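Local coordinates for lysyl oxidase (Pichia pastoris, PDB 1W7C), which probably oxidises primary amines, including peptidyl lysine, to aldehydes with the aid of copper and a topaquinone cofactor, at residues A[148-153]-A[226-231]; A[153-158]-A[207-212]. One frame throughout, in Å; residues are numbered along the deposited sequence.

Contact 1 (A[148-153]-A[226-231]); sequences KNLNTT and LEYIYN. With NAG (2-acetamido-2-deoxy-beta-D-glucopyranose), chain R.
Leu150, in the last turn of helix 136-150, meets the outer end of the Tyr228 ring: its CD2 methyl lies 3.7 Å from Tyr228 CE2. The methyl comes in at the ring edge, close to the ring plane, so this is alongside packing and not a stack. The two side chains run past each other in opposite directions, one reaching out from the helix and the other from the strand. In Tyr228, CG lies beside the backbone N and anti to the carbonyl carbon (chi1 -66°), which sends the long ring out from the strand and brings the phenol up to Leu150 at the helix end. The same CD2 stays near the hydroxyl, 3.8 Å from Tyr228 OH.

Tyr228 belongs to strand 224-230 of a five-stranded antiparallel sheet, and helices 136-150, 153-163 and 238-246 all supply contacts on the ring's side of it. This is the alpha/beta build of the small N-terminal domains of copper amine oxidases. A classic beta bulge, with Leu226 and Glu227 both facing Lys212, lies just before the tyrosine. On the other side of the strand, Glu227 and Ile229 pack on Trp521 of the second subunit.

No direct hydrogen bond joins the segments; a water does the polar work. It sits in the plane of the Tyr228 ring, 2.7 Å from OH, and donates to Asn149 OD1 over 3.1 Å, with an angle of about 108° between its two partners. Asn149 ND2 gives its hydrogen to Phe145 O, one turn back in its own helix, which helps keep the amide turned with OD1 toward the water. Beyond the helix end, Asn151 carries the sugar: its ND2 is bonded covalently to NAG C1.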
ATOM      1  N   LYS A 148     -14.159 -14.406 -44.831  1.00 24.69           N
ATOM      2  CA  LYS A 148     -14.801 -14.250 -46.140  1.00 26.67           C
ATOM      3  C   LYS A 148     -14.340 -12.963 -46.846  1.00 26.18           C
ATOM      4  O   LYS A 148     -14.135 -12.942 -48.054  1.00 29.01           O
ATOM      5  CB  LYS A 148     -16.330 -14.268 -45.981  1.00 28.97           C
ATOM      6  CG  LYS A 148     -17.129 -14.290 -47.277  1.00 25.95           C
ATOM      7  CD  LYS A 148     -18.621 -14.520 -46.978  1.00 33.04           C
ATOM      8  CE  LYS A 148     -19.457 -14.619 -48.271  1.00 44.76           C
ATOM      9  NZ  LYS A 148     -20.712 -15.409 -48.057  1.00 40.94           N
ATOM     10  N   ASN A 149     -14.155 -11.896 -46.081  1.00 25.18           N
ATOM     11  CA  ASN A 149     -13.716 -10.617 -46.641  1.00 26.92           C
ATOM     12  C   ASN A 149     -12.198 -10.453 -46.764  1.00 26.98           C
ATOM     13  O   ASN A 149     -11.701  -9.905 -47.754  1.00 30.24           O
ATOM     14  CB  ASN A 149     -14.301  -9.471 -45.819  1.00 29.14           C
ATOM     15  CG  ASN A 149     -15.744  -9.217 -46.147  1.00 30.35           C
ATOM     16  OD1 ASN A 149     -16.058  -8.344 -46.963  1.00 38.02           O
ATOM     17  ND2 ASN A 149     -16.640 -10.000 -45.551  1.00 30.06           N
ATOM     18  N   LEU A 150     -11.467 -10.917 -45.759  1.00 24.89           N
ATOM     19  CA  LEU A 150     -10.023 -10.675 -45.675  1.00 25.47           C
ATOM     20  C   LEU A 150      -9.190 -11.707 -46.435  1.00 27.95           C
ATOM     21  O   LEU A 150      -8.031 -11.434 -46.745  1.00 29.44           O
ATOM     22  CB  LEU A 150      -9.553 -10.585 -44.209  1.00 24.07           C
ATOM     23  CG  LEU A 150     -10.195  -9.438 -43.412  1.00 24.92           C
ATOM     24  CD1 LEU A 150      -9.765  -9.547 -41.960  1.00 27.83           C
ATOM     25  CD2 LEU A 150      -9.825  -8.059 -43.950  1.00 30.58           C
ATOM     26  N   ASN A 151      -9.774 -12.860 -46.767  1.00 28.29           N
ATOM     27  CA  ASN A 151      -9.037 -13.912 -47.469  1.00 28.02           C
ATOM     28  C   ASN A 151      -9.360 -14.014 -48.969  1.00 27.99           C
ATOM     29  O   ASN A 151      -9.176 -15.067 -49.574  1.00 34.25           O
ATOM     30  CB  ASN A 151      -9.257 -15.269 -46.789  1.00 24.26           C
ATOM     31  CG  ASN A 151      -8.166 -16.279 -47.117  1.00 28.28           C
ATOM     32  OD1 ASN A 151      -6.989 -15.915 -47.269  1.00 30.05           O
ATOM     33  ND2 ASN A 151      -8.558 -17.557 -47.216  1.00 34.29           N
ATOM     34  N   THR A 152      -9.785 -12.914 -49.576  1.00 31.02           N
ATOM     35  CA  THR A 152      -9.927 -12.871 -51.038  1.00 37.06           C
ATOM     36  C   THR A 152      -8.553 -12.719 -51.685  1.00 29.28           C
ATOM     37  O   THR A 152      -7.596 -12.348 -51.043  1.00 31.10           O
ATOM     38  CB  THR A 152     -10.828 -11.704 -51.489  1.00 35.42           C
ATOM     39  OG1 THR A 152     -10.244 -10.450 -51.087  1.00 34.09           O
ATOM     40  CG2 THR A 152     -12.191 -11.768 -50.812  1.00 36.29           C
ATOM     41  N   THR A 153      -8.467 -12.990 -52.972  1.00 33.66           N
ATOM     42  CA  THR A 153      -7.217 -12.810 -53.690  1.00 38.22           C
ATOM     43  C   THR A 153      -6.663 -11.388 -53.500  1.00 36.28           C
ATOM     44  O   THR A 153      -5.474 -11.217 -53.207  1.00 34.79           O
ATOM     45  CB  THR A 153      -7.453 -13.121 -55.181  1.00 39.81           C
ATOM     46  OG1 THR A 153      -7.893 -14.482 -55.333  1.00 41.35           O
ATOM     47  CG2 THR A 153      -6.156 -13.046 -55.981  1.00 45.41           C
ATOM     48  N   LEU A 226     -17.334  -2.076 -44.280  1.00 23.29           N
ATOM     49  CA  LEU A 226     -17.527  -0.657 -44.549  1.00 23.83           C
ATOM     50  C   LEU A 226     -16.246   0.108 -44.906  1.00 22.28           C
ATOM     51  O   LEU A 226     -16.250   0.947 -45.822  1.00 25.41           O
ATOM     52  CB  LEU A 226     -18.172   0.008 -43.339  1.00 24.56           C
ATOM     53  CG  LEU A 226     -19.525  -0.525 -42.900  1.00 25.21           C
ATOM     54  CD1 LEU A 226     -19.907   0.155 -41.609  1.00 25.50           C
ATOM     55  CD2 LEU A 226     -20.566  -0.272 -43.975  1.00 27.53           C
ATOM     56  N   GLU A 227     -15.184  -0.155 -44.158  1.00 23.27           N
ATOM     57  CA  GLU A 227     -13.932   0.566 -44.285  1.00 22.56           C
ATOM     58  C   GLU A 227     -12.735  -0.306 -44.019  1.00 23.67           C
ATOM     59  O   GLU A 227     -12.798  -1.223 -43.189  1.00 22.87           O
ATOM     60  CB  GLU A 227     -13.877   1.740 -43.288  1.00 23.16           C
ATOM     61  CG  GLU A 227     -14.978   2.753 -43.448  1.00 26.19           C
ATOM     62  CD  GLU A 227     -14.998   3.801 -42.349  1.00 26.03           C
ATOM     63  OE1 GLU A 227     -15.722   4.818 -42.509  1.00 25.21           O
ATOM     64  OE2 GLU A 227     -14.289   3.616 -41.328  1.00 24.69           O
ATOM     65  N   TYR A 228     -11.651  -0.002 -44.739  1.00 24.58           N
ATOM     66  CA  TYR A 228     -10.295  -0.372 -44.341  1.00 22.72           C
ATOM     67  C   TYR A 228      -9.568   0.897 -43.959  1.00 24.44           C
ATOM     68  O   TYR A 228      -9.687   1.901 -44.650  1.00 24.94           O
ATOM     69  CB  TYR A 228      -9.573  -1.090 -45.488  1.00 25.17           C
ATOM     70  CG  TYR A 228     -10.195  -2.421 -45.797  1.00 23.34           C
ATOM     71  CD1 TYR A 228     -10.929  -2.635 -46.963  1.00 27.68           C
ATOM     72  CD2 TYR A 228     -10.106  -3.453 -44.869  1.00 23.87           C
ATOM     73  CE1 TYR A 228     -11.517  -3.868 -47.206  1.00 27.17           C
ATOM     74  CE2 TYR A 228     -10.695  -4.669 -45.093  1.00 25.72           C
ATOM     75  CZ  TYR A 228     -11.398  -4.881 -46.258  1.00 24.68           C
ATOM     76  OH  TYR A 228     -11.964  -6.123 -46.451  1.00 29.21           O
ATOM     77  N   ILE A 229      -8.821   0.862 -42.863  1.00 22.29           N
ATOM     78  CA  ILE A 229      -8.167   2.052 -42.343  1.00 22.11           C
ATOM     79  C   ILE A 229      -6.702   1.719 -42.128  1.00 21.72           C
ATOM     80  O   ILE A 229      -6.380   0.750 -41.448  1.00 20.97           O
ATOM     81  CB  ILE A 229      -8.830   2.505 -41.032  1.00 22.76           C
ATOM     82  CG1 ILE A 229     -10.302   2.859 -41.258  1.00 22.52           C
ATOM     83  CG2 ILE A 229      -8.045   3.653 -40.395  1.00 22.80           C
ATOM     84  CD1 ILE A 229     -11.128   2.862 -40.006  1.00 24.97           C
ATOM     85  N   TYR A 230      -5.824   2.539 -42.706  1.00 22.03           N
ATOM     86  CA  TYR A 230      -4.389   2.310 -42.641  1.00 22.14           C
ATOM     87  C   TYR A 230      -3.687   3.644 -42.751  1.00 20.34           C
ATOM     88  O   TYR A 230      -4.034   4.463 -43.600  1.00 23.84           O
ATOM     89  CB  TYR A 230      -3.938   1.343 -43.743  1.00 22.22           C
ATOM     90  CG  TYR A 230      -2.442   1.097 -43.741  1.00 25.09           C
ATOM     91  CD1 TYR A 230      -1.864   0.171 -42.876  1.00 22.64           C
ATOM     92  CD2 TYR A 230      -1.605   1.811 -44.589  1.00 24.76           C
ATOM     93  CE1 TYR A 230      -0.512  -0.044 -42.872  1.00 23.23           C
ATOM     94  CE2 TYR A 230      -0.243   1.598 -44.597  1.00 26.65           C
ATOM     95  CZ  TYR A 230       0.298   0.677 -43.739  1.00 25.43           C
ATOM     96  OH  TYR A 230       1.646   0.461 -43.735  1.00 27.42           O
ATOM     97  N   ASN A 231      -2.719   3.884 -41.865  1.00 21.97           N
ATOM     98  CA  ASN A 231      -2.004   5.162 -41.818  1.00 24.31           C
ATOM     99  C   ASN A 231      -2.983   6.343 -41.781  1.00 24.08           C
ATOM    100  O   ASN A 231      -2.802   7.334 -42.468  1.00 23.48           O
ATOM    101  CB  ASN A 231      -1.017   5.275 -42.991  1.00 25.04           C
ATOM    102  CG  ASN A 231      -0.099   6.481 -42.879  1.00 23.20           C
ATOM    103  OD1 ASN A 231       0.233   6.941 -41.772  1.00 26.23           O
ATOM    104  ND2 ASN A 231       0.341   6.996 -44.041  1.00 26.35           N
TER
HETATM  105  C1  NAG R 816      -7.472 -18.467 -47.495  1.00 35.83           C
HETATM  106  C2  NAG R 816      -7.936 -19.812 -46.877  1.00 38.98           C
HETATM  107  C3  NAG R 816      -6.985 -20.960 -47.234  1.00 42.93           C
HETATM  108  C4  NAG R 816      -6.731 -20.973 -48.735  1.00 55.51           C
HETATM  109  C5  NAG R 816      -6.321 -19.587 -49.225  1.00 49.57           C
HETATM  110  C6  NAG R 816      -6.100 -19.617 -50.734  1.00 48.30           C
HETATM  111  C7  NAG R 816      -9.128 -19.874 -44.709  1.00 38.27           C
HETATM  112  C8  NAG R 816      -8.961 -19.846 -43.212  1.00 38.66           C
HETATM  113  N2  NAG R 816      -8.016 -19.686 -45.427  1.00 36.72           N
HETATM  114  O3  NAG R 816      -7.522 -22.214 -46.847  1.00 50.69           O
HETATM  115  O4  NAG R 816      -5.719 -21.904 -49.057  1.00 60.13           O
HETATM  116  O5  NAG R 816      -7.317 -18.638 -48.890  1.00 45.26           O
HETATM  117  O6  NAG R 816      -6.470 -18.385 -51.304  1.00 59.64           O
HETATM  118  O7  NAG R 816     -10.242 -20.051 -45.194  1.00 39.92           O
HETATM  119  O   HOH W   1     -13.909  -6.510 -48.260  1.00 38.46           O

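Contact 2 (A[153-158]-A[207-212]); sequences TIMRDV and TGFFFK. With NAG (2-acetamido-2-deoxy-beta-D-glucopyranose), chain R.
The methyl CE of Met155 rests 3.7 Å from Phe209 CZ, reaching the ring at a slant. Starting from CB, the methionine packs first against the end of the preceding helix, where CB meets the carbonyl oxygen of Leu150. CG passes the phenol oxygen of Tyr228, and SD then lies against the ring of the same tyrosine. Bends at chi2 (-53°) and chi3 (-61°) fold the chain back, so that CE lodges between two aromatic residues, in contact with the Tyr228 ring while it touches Phe209. Val158 CG1, one turn further along the helix, adds a looser approach of 4.3 Å to Phe209 CE1.

Phe209 has its CG anti to the backbone N, which carries the ring toward the helix and Met155 CE. Its N-H is held by Thr207 OG1 in an ST turn (3.2 Å from Phe209 N to Thr207 OG1), at the corner where the chain turns through Gly208 into the strand. On another side of the helix, Arg156 lays its guanidinium against the N-linked sugar, with NAG C5 over one face, while NH1 makes a salt bridge with Glu168. Helix 153-163 thus lies against strand 209-214, Leu159, Leu162 and Ile163 continuing the cover of Phe209, while helix 238-246 flanks Met155 and Val158 through Ala238 and Leu241.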
ATOM      1  N   THR A 153      -8.467 -12.990 -52.972  1.00 33.66           N
ATOM      2  CA  THR A 153      -7.217 -12.810 -53.690  1.00 38.22           C
ATOM      3  C   THR A 153      -6.663 -11.388 -53.500  1.00 36.28           C
ATOM      4  O   THR A 153      -5.474 -11.217 -53.207  1.00 34.79           O
ATOM      5  CB  THR A 153      -7.453 -13.121 -55.181  1.00 39.81           C
ATOM      6  OG1 THR A 153      -7.893 -14.482 -55.333  1.00 41.35           O
ATOM      7  CG2 THR A 153      -6.156 -13.046 -55.981  1.00 45.41           C
ATOM      8  N   ILE A 154      -7.525 -10.379 -53.635  1.00 31.44           N
ATOM      9  CA  ILE A 154      -7.108  -8.974 -53.482  1.00 31.95           C
ATOM     10  C   ILE A 154      -6.686  -8.652 -52.045  1.00 31.46           C
ATOM     11  O   ILE A 154      -5.628  -8.076 -51.835  1.00 32.36           O
ATOM     12  CB  ILE A 154      -8.213  -8.000 -53.962  1.00 43.12           C
ATOM     13  CG1 ILE A 154      -8.365  -8.092 -55.483  1.00 49.05           C
ATOM     14  CG2 ILE A 154      -7.874  -6.550 -53.578  1.00 42.28           C
ATOM     15  CD1 ILE A 154      -9.638  -7.449 -56.023  1.00 54.72           C
ATOM     16  N   MET A 155      -7.498  -9.024 -51.055  1.00 28.91           N
ATOM     17  CA  MET A 155      -7.138  -8.691 -49.680  1.00 29.00           C
ATOM     18  C   MET A 155      -5.920  -9.454 -49.176  1.00 28.16           C
ATOM     19  O   MET A 155      -5.181  -8.924 -48.364  1.00 27.35           O
ATOM     20  CB  MET A 155      -8.328  -8.826 -48.727  1.00 30.10           C
ATOM     21  CG  MET A 155      -9.308  -7.668 -48.821  1.00 30.44           C
ATOM     22  SD  MET A 155      -8.546  -6.014 -48.644  1.00 29.75           S
ATOM     23  CE  MET A 155      -7.847  -6.137 -46.992  1.00 28.73           C
ATOM     24  N   ARG A 156      -5.680 -10.672 -49.667  1.00 27.77           N
ATOM     25  CA  ARG A 156      -4.456 -11.391 -49.306  1.00 29.08           C
ATOM     26  C   ARG A 156      -3.238 -10.587 -49.768  1.00 29.48           C
ATOM     27  O   ARG A 156      -2.268 -10.448 -49.028  1.00 30.21           O
ATOM     28  CB  ARG A 156      -4.438 -12.797 -49.921  1.00 29.76           C
ATOM     29  CG  ARG A 156      -5.379 -13.789 -49.276  1.00 29.33           C
ATOM     30  CD  ARG A 156      -5.402 -15.140 -49.994  1.00 35.76           C
ATOM     31  NE  ARG A 156      -4.086 -15.772 -49.937  1.00 30.55           N
ATOM     32  CZ  ARG A 156      -3.618 -16.440 -48.890  1.00 29.80           C
ATOM     33  NH1 ARG A 156      -4.372 -16.614 -47.817  1.00 31.77           N
ATOM     34  NH2 ARG A 156      -2.398 -16.955 -48.922  1.00 30.54           N
ATOM     35  N   ASP A 157      -3.317 -10.038 -50.977  1.00 33.09           N
ATOM     36  CA  ASP A 157      -2.235  -9.225 -51.533  1.00 33.58           C
ATOM     37  C   ASP A 157      -2.055  -7.907 -50.761  1.00 28.00           C
ATOM     38  O   ASP A 157      -0.937  -7.529 -50.445  1.00 31.06           O
ATOM     39  CB  ASP A 157      -2.465  -8.951 -53.033  1.00 35.82           C
ATOM     40  CG  ASP A 157      -1.181  -8.603 -53.763  1.00 60.92           C
ATOM     41  OD1 ASP A 157      -0.986  -7.416 -54.102  1.00 59.50           O
ATOM     42  OD2 ASP A 157      -0.309  -9.457 -54.030  1.00 83.68           O
ATOM     43  N   VAL A 158      -3.161  -7.235 -50.446  1.00 27.47           N
ATOM     44  CA  VAL A 158      -3.142  -6.003 -49.652  1.00 32.14           C
ATOM     45  C   VAL A 158      -2.492  -6.250 -48.293  1.00 27.47           C
ATOM     46  O   VAL A 158      -1.576  -5.530 -47.878  1.00 26.82           O
ATOM     47  CB  VAL A 158      -4.574  -5.445 -49.425  1.00 30.61           C
ATOM     48  CG1 VAL A 158      -4.578  -4.345 -48.364  1.00 31.62           C
ATOM     49  CG2 VAL A 158      -5.155  -4.904 -50.737  1.00 29.60           C
ATOM     50  N   THR A 207      -0.522  -4.783 -36.044  1.00 19.44           N
ATOM     51  CA  THR A 207      -0.019  -4.386 -37.377  1.00 21.06           C
ATOM     52  C   THR A 207      -0.331  -2.972 -37.829  1.00 20.43           C
ATOM     53  O   THR A 207       0.258  -2.504 -38.798  1.00 22.05           O
ATOM     54  CB  THR A 207      -0.581  -5.319 -38.445  1.00 21.83           C
ATOM     55  OG1 THR A 207      -2.010  -5.205 -38.497  1.00 21.41           O
ATOM     56  CG2 THR A 207      -0.269  -6.781 -38.125  1.00 23.76           C
ATOM     57  N   GLY A 208      -1.287  -2.315 -37.192  1.00 18.57           N
ATOM     58  CA  GLY A 208      -1.769  -1.023 -37.663  1.00 20.28           C
ATOM     59  C   GLY A 208      -2.679  -1.110 -38.866  1.00 19.17           C
ATOM     60  O   GLY A 208      -2.999  -0.086 -39.477  1.00 20.95           O
ATOM     61  N   PHE A 209      -3.126  -2.323 -39.210  1.00 20.62           N
ATOM     62  CA  PHE A 209      -4.161  -2.466 -40.237  1.00 21.17           C
ATOM     63  C   PHE A 209      -5.516  -2.597 -39.559  1.00 19.75           C
ATOM     64  O   PHE A 209      -5.702  -3.476 -38.730  1.00 20.41           O
ATOM     65  CB  PHE A 209      -3.906  -3.686 -41.106  1.00 22.11           C
ATOM     66  CG  PHE A 209      -4.872  -3.805 -42.231  1.00 22.17           C
ATOM     67  CD1 PHE A 209      -4.684  -3.078 -43.372  1.00 24.25           C
ATOM     68  CD2 PHE A 209      -6.028  -4.560 -42.104  1.00 22.82           C
ATOM     69  CE1 PHE A 209      -5.580  -3.149 -44.392  1.00 30.83           C
ATOM     70  CE2 PHE A 209      -6.951  -4.620 -43.137  1.00 28.61           C
ATOM     71  CZ  PHE A 209      -6.721  -3.911 -44.275  1.00 30.53           C
ATOM     72  N   PHE A 210      -6.450  -1.724 -39.899  1.00 20.93           N
ATOM     73  CA  PHE A 210      -7.760  -1.672 -39.254  1.00 20.76           C
ATOM     74  C   PHE A 210      -8.890  -1.799 -40.277  1.00 18.76           C
ATOM     75  O   PHE A 210      -8.712  -1.571 -41.471  1.00 21.68           O
ATOM     76  CB  PHE A 210      -7.921  -0.346 -38.496  1.00 21.08           C
ATOM     77  CG  PHE A 210      -6.782  -0.058 -37.537  1.00 19.54           C
ATOM     78  CD1 PHE A 210      -5.769   0.812 -37.894  1.00 20.96           C
ATOM     79  CD2 PHE A 210      -6.680  -0.741 -36.322  1.00 18.79           C
ATOM     80  CE1 PHE A 210      -4.704   1.032 -37.041  1.00 20.67           C
ATOM     81  CE2 PHE A 210      -5.630  -0.491 -35.454  1.00 19.81           C
ATOM     82  CZ  PHE A 210      -4.637   0.368 -35.815  1.00 19.80           C
ATOM     83  N   PHE A 211     -10.068  -2.118 -39.775  1.00 19.61           N
ATOM     84  CA  PHE A 211     -11.248  -2.220 -40.585  1.00 20.75           C
ATOM     85  C   PHE A 211     -12.502  -1.989 -39.753  1.00 20.23           C
ATOM     86  O   PHE A 211     -12.464  -1.984 -38.526  1.00 20.16           O
ATOM     87  CB  PHE A 211     -11.308  -3.580 -41.315  1.00 21.28           C
ATOM     88  CG  PHE A 211     -11.063  -4.752 -40.425  1.00 19.93           C
ATOM     89  CD1 PHE A 211     -12.107  -5.355 -39.736  1.00 23.51           C
ATOM     90  CD2 PHE A 211      -9.787  -5.281 -40.290  1.00 22.66           C
ATOM     91  CE1 PHE A 211     -11.867  -6.435 -38.882  1.00 23.19           C
ATOM     92  CE2 PHE A 211      -9.543  -6.345 -39.452  1.00 21.42           C
ATOM     93  CZ  PHE A 211     -10.582  -6.942 -38.759  1.00 23.80           C
ATOM     94  N   LYS A 212     -13.604  -1.798 -40.461  1.00 20.65           N
ATOM     95  CA  LYS A 212     -14.901  -1.507 -39.873  1.00 19.97           C
ATOM     96  C   LYS A 212     -15.945  -2.227 -40.684  1.00 20.11           C
ATOM     97  O   LYS A 212     -15.925  -2.169 -41.910  1.00 21.82           O
ATOM     98  CB  LYS A 212     -15.194  -0.012 -39.871  1.00 22.05           C
ATOM     99  CG  LYS A 212     -16.479   0.379 -39.132  1.00 21.26           C
ATOM    100  CD  LYS A 212     -16.854   1.831 -39.400  1.00 21.63           C
ATOM    101  CE  LYS A 212     -18.109   2.233 -38.667  1.00 21.50           C
ATOM    102  NZ  LYS A 212     -18.578   3.614 -38.978  1.00 25.00           N
TER
HETATM  103  C1  NAG R 816      -7.472 -18.467 -47.495  1.00 35.83           C
HETATM  104  C2  NAG R 816      -7.936 -19.812 -46.877  1.00 38.98           C
HETATM  105  C3  NAG R 816      -6.985 -20.960 -47.234  1.00 42.93           C
HETATM  106  C4  NAG R 816      -6.731 -20.973 -48.735  1.00 55.51           C
HETATM  107  C5  NAG R 816      -6.321 -19.587 -49.225  1.00 49.57           C
HETATM  108  C6  NAG R 816      -6.100 -19.617 -50.734  1.00 48.30           C
HETATM  109  C7  NAG R 816      -9.128 -19.874 -44.709  1.00 38.27           C
HETATM  110  C8  NAG R 816      -8.961 -19.846 -43.212  1.00 38.66           C
HETATM  111  N2  NAG R 816      -8.016 -19.686 -45.427  1.00 36.72           N
HETATM  112  O3  NAG R 816      -7.522 -22.214 -46.847  1.00 50.69           O
HETATM  113  O4  NAG R 816      -5.719 -21.904 -49.057  1.00 60.13           O
HETATM  114  O5  NAG R 816      -7.317 -18.638 -48.890  1.00 45.26           O
HETATM  115  O6  NAG R 816      -6.470 -18.385 -51.304  1.00 59.64           O
HETATM  116  O7  NAG R 816     -10.242 -20.051 -45.194  1.00 39.92           O

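The centres of contact 1 and contact 2 are about 4 Å apart, and the two form one continuous apolar layer between successive helices and neighbouring strands. Their aromatic residues meet directly, with Tyr228 CD2 3.5 Å from Phe209 CZ. On the sheet side, the strands are paired by a probable hydrogen bond of 2.8 Å from Leu226 N to Lys212 O. On the helix side, Thr152 caps the second helix through Met155 N, and Asn151 OD1 lies 2.8 Å from Arg156 NH1, tying the glycosylated asparagine to the arginine beside the sugar. The centres of contacts 1 and 2 lie about 36 and 35 Å from the centre of the chain, away from the copper and topaquinone site.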